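Local coordinates for protein fucose-specific lectin (Aleuria aurantia, PDB 6GKE) that binds L-fucose on glycans, with strongest preference for alpha-1,6-linked core fucose, through sites set between the blades of a six-bladed beta-propeller, at residues Gly110-Gly122 and Gly165-Leu178; Arg35-Gly48 and Ser299-Gly311. The protein carries 1 engineered substitution. All blocks are in the same frame, centred on the assembly; numbering follows the deposited sequence.

Contact 1. Residues Gly110-Gly122 and Gly165-Leu178; sequences GSNSKLAALQWGG and GTGIGATAIGPGRL. With FUC (alpha-L-fucopyranose), chain E.
The ammonium nitrogen of Lys-114 is gripped by two carbonyls: NZ donates to Gly-165 O across the contact (2.8 Å), in the carbonyl plane and on a lone pair, and to the backbone O of Asn-112, two residues back. Bends at chi2 (-51°) and chi4 (-68°) curl the lysine back so that one nitrogen serves both segments, while its CG rests on Thr-166 O. Water 1 joins Lys-114 N to Thr-166 O. Further on the contact turns apolar: Ala-116 CB meets Ile-168 CG2 at 3.7 Å and Ala-170 CB at 3.8 Å, and Leu-118 and Leu-178 cross at about a right angle, CD1 touching CD2. At the far end the Trp-120 indole lies on the Gly-174 to Arg-177 type II turn, with Gly-176 CA 3.6 Å from the centroid of the six-membered ring in a CH-pi contact. Trp-120 CH2 and Leu-178 CD1 both reach the bound fucose, whose polar groups are held by Arg-131, Glu-146 and Trp-199. Strands 116-120 and 168-174, the innermost strands of two neighbouring blades, run nearly parallel (5°), axes 5.6 Å apart at their closest; each hydrogen-bonds instead within its own blade, to strands 129-134 and 177-183.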
loop_
_atom_site.group_PDB
_atom_site.type_symbol
_atom_site.label_atom_id
_atom_site.label_comp_id
_atom_site.label_asym_id
_atom_site.label_seq_id
_atom_site.Cartn_x
_atom_site.Cartn_y
_atom_site.Cartn_z
ATOM N N GLY A 110 17.952 14.261 -2.864
ATOM C CA GLY A 110 16.721 14.498 -3.609
ATOM C C GLY A 110 15.571 13.698 -3.016
ATOM O O GLY A 110 15.756 12.560 -2.585
ATOM N N SER A 111 14.365 14.270 -2.994
ATOM C CA SER A 111 13.270 13.628 -2.267
ATOM C C SER A 111 12.981 12.220 -2.804
ATOM O O SER A 111 12.595 11.350 -2.022
ATOM C CB SER A 111 12.035 14.477 -2.270
ATOM O OG SER A 111 11.570 14.660 -3.590
ATOM N N ASN A 112 13.147 12.010 -4.116
ATOM C CA ASN A 112 12.839 10.720 -4.739
ATOM C C ASN A 112 14.095 9.864 -4.959
ATOM O O ASN A 112 14.036 8.854 -5.672
ATOM C CB ASN A 112 12.108 10.897 -6.071
ATOM C CG ASN A 112 11.394 9.634 -6.510
ATOM O OD1 ASN A 112 10.830 8.905 -5.690
ATOM N ND2 ASN A 112 11.397 9.374 -7.807
ATOM N N SER A 113 15.223 10.242 -4.350
ATOM C CA SER A 113 16.453 9.478 -4.518
ATOM C C SER A 113 16.303 8.077 -3.930
ATOM O O SER A 113 15.686 7.897 -2.879
ATOM C CB SER A 113 17.608 10.155 -3.841
ATOM O OG SER A 113 18.835 9.489 -4.107
ATOM N N LYS A 114 16.961 7.110 -4.571
ATOM C CA LYS A 114 17.219 5.828 -3.937
ATOM C C LYS A 114 18.580 5.907 -3.240
ATOM O O LYS A 114 19.314 6.886 -3.383
ATOM C CB LYS A 114 17.112 4.698 -4.962
ATOM C CG LYS A 114 15.834 4.738 -5.790
ATOM C CD LYS A 114 14.556 4.841 -4.969
ATOM C CE LYS A 114 13.310 4.957 -5.821
ATOM N NZ LYS A 114 13.242 6.247 -6.549
ATOM N N LEU A 115 18.904 4.863 -2.469
ATOM C CA LEU A 115 20.200 4.755 -1.814
ATOM C C LEU A 115 20.791 3.380 -2.099
ATOM O O LEU A 115 20.069 2.377 -2.120
ATOM C CB LEU A 115 20.078 4.914 -0.295
ATOM C CG LEU A 115 19.664 6.288 0.221
ATOM C CD1 LEU A 115 19.482 6.244 1.729
ATOM C CD2 LEU A 115 20.672 7.363 -0.163
ATOM N N ALA A 116 22.117 3.342 -2.228
ATOM C CA ALA A 116 22.841 2.088 -2.229
ATOM C C ALA A 116 24.082 2.263 -1.365
ATOM O O ALA A 116 24.555 3.378 -1.160
ATOM C CB ALA A 116 23.216 1.673 -3.631
ATOM N N ALA A 117 24.614 1.150 -0.868
ATOM C CA ALA A 117 25.823 1.202 -0.086
ATOM C C ALA A 117 26.625 -0.072 -0.310
ATOM O O ALA A 117 26.072 -1.130 -0.605
ATOM C CB ALA A 117 25.525 1.401 1.384
ATOM N N LEU A 118 27.941 0.059 -0.136
ATOM C CA LEU A 118 28.839 -1.080 -0.141
ATOM C C LEU A 118 29.883 -0.893 0.960
ATOM O O LEU A 118 30.060 0.198 1.505
ATOM C CB LEU A 118 29.483 -1.267 -1.523
ATOM C CG LEU A 118 30.332 -0.114 -2.066
ATOM C CD1 LEU A 118 31.691 -0.004 -1.384
ATOM C CD2 LEU A 118 30.527 -0.274 -3.571
ATOM N N GLN A 119 30.581 -1.984 1.268
ATOM C CA GLN A 119 31.631 -1.968 2.256
ATOM C C GLN A 119 32.676 -3.008 1.858
ATOM O O GLN A 119 32.328 -4.069 1.352
ATOM C CB GLN A 119 31.058 -2.267 3.644
ATOM C CG GLN A 119 32.044 -2.113 4.796
ATOM C CD GLN A 119 33.031 -3.236 5.022
ATOM O OE1 GLN A 119 34.131 -2.995 5.518
ATOM N NE2 GLN A 119 32.649 -4.468 4.703
ATOM N N TRP A 120 33.945 -2.706 2.137
ATOM C CA TRP A 120 34.982 -3.736 2.069
ATOM C C TRP A 120 36.035 -3.474 3.141
ATOM O O TRP A 120 36.292 -2.340 3.528
ATOM C CB TRP A 120 35.654 -3.817 0.686
ATOM C CG TRP A 120 36.791 -2.854 0.541
ATOM C CD1 TRP A 120 38.095 -3.083 0.870
ATOM C CD2 TRP A 120 36.718 -1.477 0.133
ATOM N NE1 TRP A 120 38.841 -1.953 0.684
ATOM C CE2 TRP A 120 38.027 -0.953 0.224
ATOM C CE3 TRP A 120 35.689 -0.643 -0.323
ATOM C CZ2 TRP A 120 38.328 0.363 -0.117
ATOM C CZ3 TRP A 120 35.991 0.659 -0.661
ATOM C CH2 TRP A 120 37.291 1.151 -0.556
ATOM N N GLY A 121 36.670 -4.565 3.563
ATOM C CA GLY A 121 37.877 -4.508 4.356
ATOM C C GLY A 121 37.656 -4.689 5.849
ATOM O O GLY A 121 38.561 -5.134 6.552
ATOM N N GLY A 122 36.481 -4.319 6.359
ATOM C CA GLY A 122 36.268 -4.352 7.799
ATOM C C GLY A 122 36.352 -5.764 8.345
ATOM O O GLY A 122 35.749 -6.687 7.803
ATOM N N GLY A 165 15.089 9.438 -10.191
ATOM C CA GLY A 165 15.027 8.533 -9.049
ATOM C C GLY A 165 15.450 7.111 -9.387
ATOM O O GLY A 165 14.871 6.149 -8.875
ATOM N N THR A 166 16.495 6.965 -10.206
ATOM C CA THR A 166 16.980 5.657 -10.643
ATOM C C THR A 166 17.201 4.700 -9.469
ATOM O O THR A 166 17.689 5.073 -8.397
ATOM C CB THR A 166 18.301 5.798 -11.412
ATOM O OG1 THR A 166 18.686 4.512 -11.893
ATOM C CG2 THR A 166 19.423 6.392 -10.588
ATOM N N GLY A 167 16.970 3.415 -9.742
ATOM C CA GLY A 167 17.554 2.381 -8.922
ATOM C C GLY A 167 19.071 2.485 -8.942
ATOM O O GLY A 167 19.660 2.956 -9.922
ATOM N N ILE A 168 19.704 2.041 -7.856
ATOM C CA ILE A 168 21.163 2.012 -7.743
ATOM C C ILE A 168 21.546 0.697 -7.070
ATOM O O ILE A 168 21.048 0.403 -5.993
ATOM C CB ILE A 168 21.734 3.199 -6.936
ATOM C CG1 ILE A 168 21.163 4.549 -7.375
ATOM C CG2 ILE A 168 23.256 3.182 -7.010
ATOM C CD1 ILE A 168 21.513 5.697 -6.450
ATOM N N GLY A 169 22.426 -0.066 -7.724
ATOM C CA GLY A 169 23.067 -1.223 -7.134
ATOM C C GLY A 169 24.534 -0.924 -6.895
ATOM O O GLY A 169 25.153 -0.239 -7.702
ATOM N N ALA A 170 25.089 -1.400 -5.782
ATOM C CA ALA A 170 26.483 -1.103 -5.450
ATOM C C ALA A 170 27.122 -2.331 -4.806
ATOM O O ALA A 170 26.611 -2.844 -3.820
ATOM C CB ALA A 170 26.572 0.088 -4.528
ATOM N N THR A 171 28.265 -2.768 -5.335
ATOM C CA THR A 171 28.934 -3.926 -4.760
ATOM C C THR A 171 30.451 -3.743 -4.840
ATOM O O THR A 171 30.977 -3.218 -5.823
ATOM C CB THR A 171 28.426 -5.216 -5.419
ATOM O OG1 THR A 171 28.977 -6.349 -4.745
ATOM C CG2 THR A 171 28.745 -5.316 -6.893
ATOM N N ALA A 172 31.141 -4.192 -3.785
ATOM C CA ALA A 172 32.594 -4.267 -3.765
ATOM C C ALA A 172 32.993 -5.658 -4.254
ATOM O O ALA A 172 32.847 -6.640 -3.532
ATOM C CB ALA A 172 33.131 -3.995 -2.379
ATOM N N ILE A 173 33.467 -5.733 -5.499
ATOM C CA ILE A 173 33.751 -7.021 -6.146
ATOM C C ILE A 173 35.108 -7.577 -5.708
ATOM O O ILE A 173 35.430 -8.721 -6.009
ATOM C CB ILE A 173 33.655 -6.902 -7.679
ATOM C CG1 ILE A 173 34.772 -6.045 -8.283
ATOM C CG2 ILE A 173 32.273 -6.411 -8.089
ATOM C CD1 ILE A 173 34.888 -6.181 -9.790
ATOM N N GLY A 174 35.901 -6.752 -5.029
ATOM C CA GLY A 174 37.174 -7.139 -4.467
ATOM C C GLY A 174 37.658 -6.000 -3.588
ATOM O O GLY A 174 36.984 -4.977 -3.499
ATOM N N PRO A 175 38.821 -6.135 -2.924
ATOM C CA PRO A 175 39.311 -5.073 -2.052
ATOM C C PRO A 175 39.496 -3.763 -2.829
ATOM O O PRO A 175 40.290 -3.696 -3.755
ATOM C CB PRO A 175 40.647 -5.621 -1.535
ATOM C CG PRO A 175 40.508 -7.122 -1.658
ATOM C CD PRO A 175 39.682 -7.326 -2.910
ATOM N N GLY A 176 38.706 -2.753 -2.475
ATOM C CA GLY A 176 38.787 -1.443 -3.109
ATOM C C GLY A 176 38.410 -1.465 -4.585
ATOM O O GLY A 176 38.782 -0.558 -5.315
ATOM N N ARG A 177 37.643 -2.472 -5.014
ATOM C CA ARG A 177 37.205 -2.604 -6.406
ATOM C C ARG A 177 35.680 -2.556 -6.409
ATOM O O ARG A 177 35.029 -3.438 -5.837
ATOM C CB ARG A 177 37.666 -3.916 -7.045
ATOM C CG ARG A 177 39.157 -4.002 -7.332
ATOM C CD ARG A 177 39.528 -5.337 -7.955
ATOM N NE ARG A 177 38.979 -5.516 -9.292
ATOM C CZ ARG A 177 38.779 -6.693 -9.876
ATOM N NH1 ARG A 177 38.930 -7.811 -9.185
ATOM N NH2 ARG A 177 38.412 -6.751 -11.142
ATOM N N LEU A 178 35.131 -1.508 -7.033
ATOM C CA LEU A 178 33.715 -1.168 -6.880
ATOM C C LEU A 178 32.999 -1.238 -8.224
ATOM O O LEU A 178 33.557 -0.829 -9.241
ATOM C CB LEU A 178 33.577 0.257 -6.340
ATOM C CG LEU A 178 34.502 0.632 -5.188
ATOM C CD1 LEU A 178 34.182 2.041 -4.719
ATOM C CD2 LEU A 178 34.414 -0.360 -4.034
HETATM C C1 FUC E . 37.954 7.156 -2.692
HETATM C C2 FUC E . 36.797 7.851 -3.398
HETATM C C3 FUC E . 36.537 7.152 -4.740
HETATM C C4 FUC E . 36.306 5.654 -4.523
HETATM C C5 FUC E . 37.559 5.094 -3.862
HETATM C C6 FUC E . 37.482 3.598 -3.639
HETATM O O1 FUC E . 39.142 7.462 -3.419
HETATM O O2 FUC E . 37.095 9.251 -3.563
HETATM O O3 FUC E . 35.445 7.765 -5.425
HETATM O O4 FUC E . 35.206 5.401 -3.646
HETATM O O5 FUC E . 37.753 5.736 -2.601
HETATM O O HOH W 1 17.917 7.510 -7.163
HETATM O O HOH W 2 18.469 0.883 -3.762
#

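Contact 2. Residues Arg35-Gly48 and Ser299-Gly311. With FUC (alpha-L-fucopyranose), chain C.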
loop_
_atom_site.group_PDB
_atom_site.type_symbol
_atom_site.label_atom_id
_atom_site.label_comp_id
_atom_site.label_asym_id
_atom_site.label_seq_id
_atom_site.Cartn_x
_atom_site.Cartn_y
_atom_site.Cartn_z
ATOM N N ARG A 35 12.143 -1.242 10.765
ATOM C CA ARG A 35 12.136 -2.489 11.496
ATOM C C ARG A 35 13.127 -3.475 10.883
ATOM O O ARG A 35 13.490 -3.380 9.710
ATOM C CB ARG A 35 10.744 -3.118 11.471
ATOM C CG ARG A 35 9.686 -2.319 12.210
ATOM C CD ARG A 35 8.373 -3.067 12.210
ATOM N NE ARG A 35 7.326 -2.319 12.877
ATOM C CZ ARG A 35 6.121 -2.798 13.147
ATOM N NH1 ARG A 35 5.836 -4.062 12.868
ATOM N NH2 ARG A 35 5.212 -2.005 13.687
ATOM N N GLU A 36 13.527 -4.434 11.718
ATOM C CA GLU A 36 14.428 -5.507 11.348
ATOM C C GLU A 36 13.723 -6.854 11.524
ATOM O O GLU A 36 13.056 -7.078 12.539
ATOM C CB GLU A 36 15.665 -5.480 12.244
ATOM C CG GLU A 36 16.761 -6.456 11.847
ATOM C CD GLU A 36 17.857 -6.530 12.893
ATOM O OE1 GLU A 36 17.548 -6.986 14.012
ATOM O OE2 GLU A 36 19.009 -6.112 12.608
ATOM N N ALA A 37 13.929 -7.751 10.554
ATOM C CA ALA A 37 13.635 -9.183 10.696
ATOM C C ALA A 37 14.957 -9.943 10.568
ATOM O O ALA A 37 15.896 -9.465 9.910
ATOM C CB ALA A 37 12.616 -9.644 9.680
ATOM N N GLN A 38 15.022 -11.116 11.204
ATOM C CA GLN A 38 16.262 -11.886 11.309
ATOM C C GLN A 38 16.017 -13.336 10.892
ATOM O O GLN A 38 14.955 -13.894 11.154
ATOM C CB GLN A 38 16.793 -11.905 12.744
ATOM C CG GLN A 38 16.802 -10.547 13.434
ATOM C CD GLN A 38 15.498 -10.142 14.080
ATOM O OE1 GLN A 38 14.626 -10.961 14.382
ATOM N NE2 GLN A 38 15.358 -8.849 14.315
ATOM N N ARG A 39 17.041 -13.954 10.298
ATOM C CA ARG A 39 17.012 -15.384 10.044
ATOM C C ARG A 39 18.381 -15.982 10.354
ATOM O O ARG A 39 19.412 -15.426 9.988
ATOM C CB ARG A 39 16.624 -15.712 8.600
ATOM C CG ARG A 39 16.123 -17.138 8.447
ATOM C CD ARG A 39 15.713 -17.506 7.040
ATOM N NE ARG A 39 15.036 -18.795 7.061
ATOM C CZ ARG A 39 14.382 -19.333 6.037
ATOM N NH1 ARG A 39 14.426 -18.768 4.843
ATOM N NH2 ARG A 39 13.683 -20.443 6.214
ATOM N N GLY A 40 18.357 -17.140 11.015
ATOM C CA GLY A 40 19.536 -17.956 11.208
ATOM C C GLY A 40 19.365 -19.282 10.491
ATOM O O GLY A 40 18.405 -20.011 10.744
ATOM N N GLY A 41 20.285 -19.597 9.574
ATOM C CA GLY A 41 20.182 -20.809 8.764
ATOM C C GLY A 41 18.846 -20.863 8.040
ATOM O O GLY A 41 18.413 -19.867 7.458
ATOM N N ASP A 42 18.184 -22.025 8.086
ATOM C CA ASP A 42 16.875 -22.196 7.446
ATOM C C ASP A 42 15.765 -22.232 8.507
ATOM O O ASP A 42 14.643 -22.626 8.206
ATOM C CB ASP A 42 16.851 -23.432 6.540
ATOM C CG ASP A 42 17.046 -24.757 7.256
ATOM O OD1 ASP A 42 17.144 -24.750 8.500
ATOM O OD2 ASP A 42 17.103 -25.792 6.559
ATOM N N ASN A 43 16.077 -21.791 9.732
ATOM C CA ASN A 43 15.077 -21.655 10.794
ATOM C C ASN A 43 14.070 -20.584 10.388
ATOM O O ASN A 43 14.378 -19.715 9.576
ATOM C CB ASN A 43 15.715 -21.304 12.137
ATOM C CG ASN A 43 16.592 -22.413 12.671
ATOM O OD1 ASN A 43 16.124 -23.528 12.879
ATOM N ND2 ASN A 43 17.866 -22.123 12.883
ATOM N N PRO A 44 12.831 -20.594 10.924
ATOM C CA PRO A 44 11.871 -19.548 10.585
ATOM C C PRO A 44 12.411 -18.138 10.864
ATOM O O PRO A 44 13.144 -17.921 11.830
ATOM C CB PRO A 44 10.667 -19.858 11.484
ATOM C CG PRO A 44 10.782 -21.343 11.744
ATOM C CD PRO A 44 12.271 -21.599 11.844
ATOM N N TRP A 45 12.037 -17.198 9.995
ATOM C CA TRP A 45 12.296 -15.787 10.226
ATOM C C TRP A 45 11.717 -15.364 11.582
ATOM O O TRP A 45 10.632 -15.807 11.971
ATOM C CB TRP A 45 11.689 -14.933 9.108
ATOM C CG TRP A 45 12.440 -14.939 7.815
ATOM C CD1 TRP A 45 12.216 -15.733 6.726
ATOM C CD2 TRP A 45 13.520 -14.064 7.456
ATOM N NE1 TRP A 45 13.094 -15.422 5.725
ATOM C CE2 TRP A 45 13.910 -14.406 6.145
ATOM C CE3 TRP A 45 14.186 -13.024 8.113
ATOM C CZ2 TRP A 45 14.954 -13.755 5.488
ATOM C CZ3 TRP A 45 15.211 -12.375 7.460
ATOM C CH2 TRP A 45 15.588 -12.739 6.166
ATOM N N THR A 46 12.436 -14.472 12.266
ATOM C CA THR A 46 11.972 -13.810 13.468
ATOM C C THR A 46 11.892 -12.298 13.224
ATOM O O THR A 46 12.355 -11.783 12.202
ATOM C CB THR A 46 12.893 -14.125 14.654
ATOM O OG1 THR A 46 14.222 -13.695 14.355
ATOM C CG2 THR A 46 12.916 -15.599 14.992
ATOM N N GLY A 47 11.302 -11.589 14.186
ATOM C CA GLY A 47 11.308 -10.141 14.199
ATOM C C GLY A 47 10.205 -9.541 13.343
ATOM O O GLY A 47 9.117 -10.105 13.198
ATOM N N GLY A 48 10.480 -8.345 12.821
ATOM C CA GLY A 48 9.536 -7.602 11.991
ATOM C C GLY A 48 8.399 -6.930 12.751
ATOM O O GLY A 48 7.526 -6.342 12.112
ATOM N N SER A 299 13.707 -20.344 -6.145
ATOM C CA SER A 299 12.340 -20.554 -5.698
ATOM C C SER A 299 11.938 -19.418 -4.761
ATOM O O SER A 299 12.791 -18.723 -4.229
ATOM C CB SER A 299 12.179 -21.892 -5.024
ATOM O OG SER A 299 13.016 -21.987 -3.884
ATOM N N ILE A 300 10.628 -19.253 -4.562
ATOM C CA ILE A 300 10.124 -18.326 -3.567
ATOM C C ILE A 300 10.196 -19.021 -2.203
ATOM O O ILE A 300 9.683 -20.125 -2.032
ATOM C CB ILE A 300 8.707 -17.837 -3.919
ATOM C CG1 ILE A 300 8.706 -17.092 -5.255
ATOM C CG2 ILE A 300 8.140 -16.977 -2.796
ATOM C CD1 ILE A 300 7.334 -16.841 -5.826
ATOM N N GLY A 301 10.851 -18.362 -1.245
ATOM C CA GLY A 301 11.096 -18.929 0.077
ATOM C C GLY A 301 10.032 -18.549 1.095
ATOM O O GLY A 301 8.923 -18.129 0.752
ATOM N N ALA A 302 10.389 -18.718 2.371
ATOM C CA ALA A 302 9.495 -18.451 3.492
ATOM C C ALA A 302 9.181 -16.953 3.571
ATOM O O ALA A 302 10.030 -16.113 3.285
ATOM C CB ALA A 302 10.118 -18.943 4.776
ATOM N N VAL A 303 7.953 -16.631 3.988
ATOM C CA VAL A 303 7.506 -15.249 4.128
ATOM C C VAL A 303 8.151 -14.656 5.384
ATOM O O VAL A 303 8.232 -15.309 6.427
ATOM C CB VAL A 303 5.969 -15.153 4.183
ATOM C CG1 VAL A 303 5.494 -13.728 4.419
ATOM C CG2 VAL A 303 5.328 -15.724 2.927
ATOM N N VAL A 304 8.594 -13.407 5.269
ATOM C CA VAL A 304 9.209 -12.699 6.375
ATOM C C VAL A 304 8.111 -11.983 7.152
ATOM O O VAL A 304 7.339 -11.235 6.558
ATOM C CB VAL A 304 10.248 -11.681 5.878
ATOM C CG1 VAL A 304 10.957 -11.000 7.038
ATOM C CG2 VAL A 304 11.254 -12.303 4.925
ATOM N N PRO A 305 8.027 -12.133 8.493
ATOM C CA PRO A 305 6.994 -11.444 9.266
ATOM C C PRO A 305 7.227 -9.928 9.298
ATOM O O PRO A 305 8.370 -9.468 9.425
ATOM C CB PRO A 305 7.122 -12.053 10.666
ATOM C CG PRO A 305 8.571 -12.466 10.742
ATOM C CD PRO A 305 8.907 -12.948 9.346
ATOM N N THR A 306 6.126 -9.176 9.192
ATOM C CA THR A 306 6.165 -7.714 9.173
ATOM C C THR A 306 5.042 -7.128 10.040
ATOM O O THR A 306 4.494 -6.070 9.730
ATOM C CB THR A 306 6.072 -7.173 7.742
ATOM O OG1 THR A 306 4.884 -7.655 7.108
ATOM C CG2 THR A 306 7.256 -7.559 6.885
ATOM N N GLY A 307 4.716 -7.808 11.142
ATOM C CA GLY A 307 3.788 -7.290 12.130
ATOM C C GLY A 307 2.337 -7.547 11.761
ATOM O O GLY A 307 2.001 -7.867 10.623
ATOM N N THR A 308 1.469 -7.404 12.764
ATOM C CA THR A 308 0.030 -7.505 12.608
ATOM C C THR A 308 -0.605 -6.346 13.361
ATOM O O THR A 308 -0.372 -6.197 14.557
ATOM C CB THR A 308 -0.518 -8.829 13.153
ATOM O OG1 THR A 308 0.137 -9.913 12.498
ATOM C CG2 THR A 308 -2.010 -8.975 12.952
ATOM N N PRO A 309 -1.413 -5.491 12.703
ATOM C CA PRO A 309 -2.033 -4.373 13.403
ATOM C C PRO A 309 -3.043 -4.856 14.452
ATOM O O PRO A 309 -3.643 -5.922 14.317
ATOM C CB PRO A 309 -2.734 -3.565 12.306
ATOM C CG PRO A 309 -2.872 -4.516 11.135
ATOM C CD PRO A 309 -1.782 -5.550 11.282
ATOM N N ALA A 310 -3.236 -4.032 15.481
ATOM C CA ALA A 310 -4.244 -4.285 16.489
ATOM C C ALA A 310 -5.613 -4.437 15.819
ATOM O O ALA A 310 -5.945 -3.721 14.875
ATOM C CB ALA A 310 -4.256 -3.172 17.507
ATOM N N GLY A 311 -6.397 -5.389 16.329
ATOM C CA GLY A 311 -7.723 -5.675 15.813
ATOM C C GLY A 311 -7.721 -6.750 14.737
ATOM O O GLY A 311 -8.759 -7.023 14.137
HETATM C C1 FUC C . 20.653 -9.604 16.800
HETATM C C2 FUC C . 19.581 -8.571 16.509
HETATM C C3 FUC C . 20.199 -7.188 16.327
HETATM C C4 FUC C . 21.316 -7.236 15.296
HETATM C C5 FUC C . 22.336 -8.290 15.714
HETATM C C6 FUC C . 23.481 -8.449 14.725
HETATM O O1 FUC C . 21.157 -9.335 18.101
HETATM O O2 FUC C . 18.659 -8.535 17.605
HETATM O O3 FUC C . 19.186 -6.237 15.980
HETATM O O4 FUC C . 20.818 -7.580 13.999
HETATM O O5 FUC C . 21.677 -9.555 15.816
HETATM O O HOH W 3 12.968 -20.090 2.702
HETATM O O HOH W 4 12.445 -16.705 3.275
HETATM O O HOH W 5 9.510 -17.412 8.019
HETATM O O HOH W 6 6.310 -9.525 12.874
#
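The tail 302-307 runs along one side of the 35-48 hairpin without strand pairing; the closest CA atoms are those of Gly-48 and Thr-306, 4.4 Å apart, and Gly-48 CA points a C-H at Pro-305 O (3.4 Å). Val-304 CG2 sits over the centre of one face of the Trp-45 indole, 3.7 Å from the centroid of the five-membered ring in a CH-pi contact, and Arg-39 CB lies over the rim of the opposite face. With Val-304 CG1 anti to the backbone N (chi1 -176°), that methyl presses on Ala-37 CB at a tight 3.4 Å, and Pro-305 CD packs against Trp-45 CB. The hairpin belongs to the first blade of the propeller and the tail leaves strand 297-300 of the last blade, so this contact lies at the closure of the ring. Waters carry the polar links: water 3 accepts from Arg-39 NH1 and Ala-302 N, while water 6 connects Gly-47 O with Gly-307 N. Arg-35 NH1 donates to Gly-48 O (2.9 Å, 157° at the hydrogen) with that oxygen in the guanidinium plane, and salt bridges to Asp-29 and Glu-3 hold the same group. Beyond Gly-307, Gly-311 O accepts from Lys-58 of the second subunit.

Contact 1 and contact 2 are two different kinds of junction in one propeller: 110-122 with 165-178 joins repeats 3 and 4, while 35-48 with 299-311 joins the first repeat to the end of the last and the tail after it. Their centres lie 25 Å apart and their nearest atoms about 14 Å, so they do not touch. Each borders a fucose, but a different one: contact 1 offers Trp-120 and Leu-178 as apolar neighbours of the sugar, whereas in contact 2 Glu-36 OE1 accepts from fucose O3 and Glu-36 OE2 from O4, 2.7 Å each. They also share the dimer interface, since Ser-111 packs on Gly-311 of the second subunit, the partner's copy of the tail that takes part in contact 2.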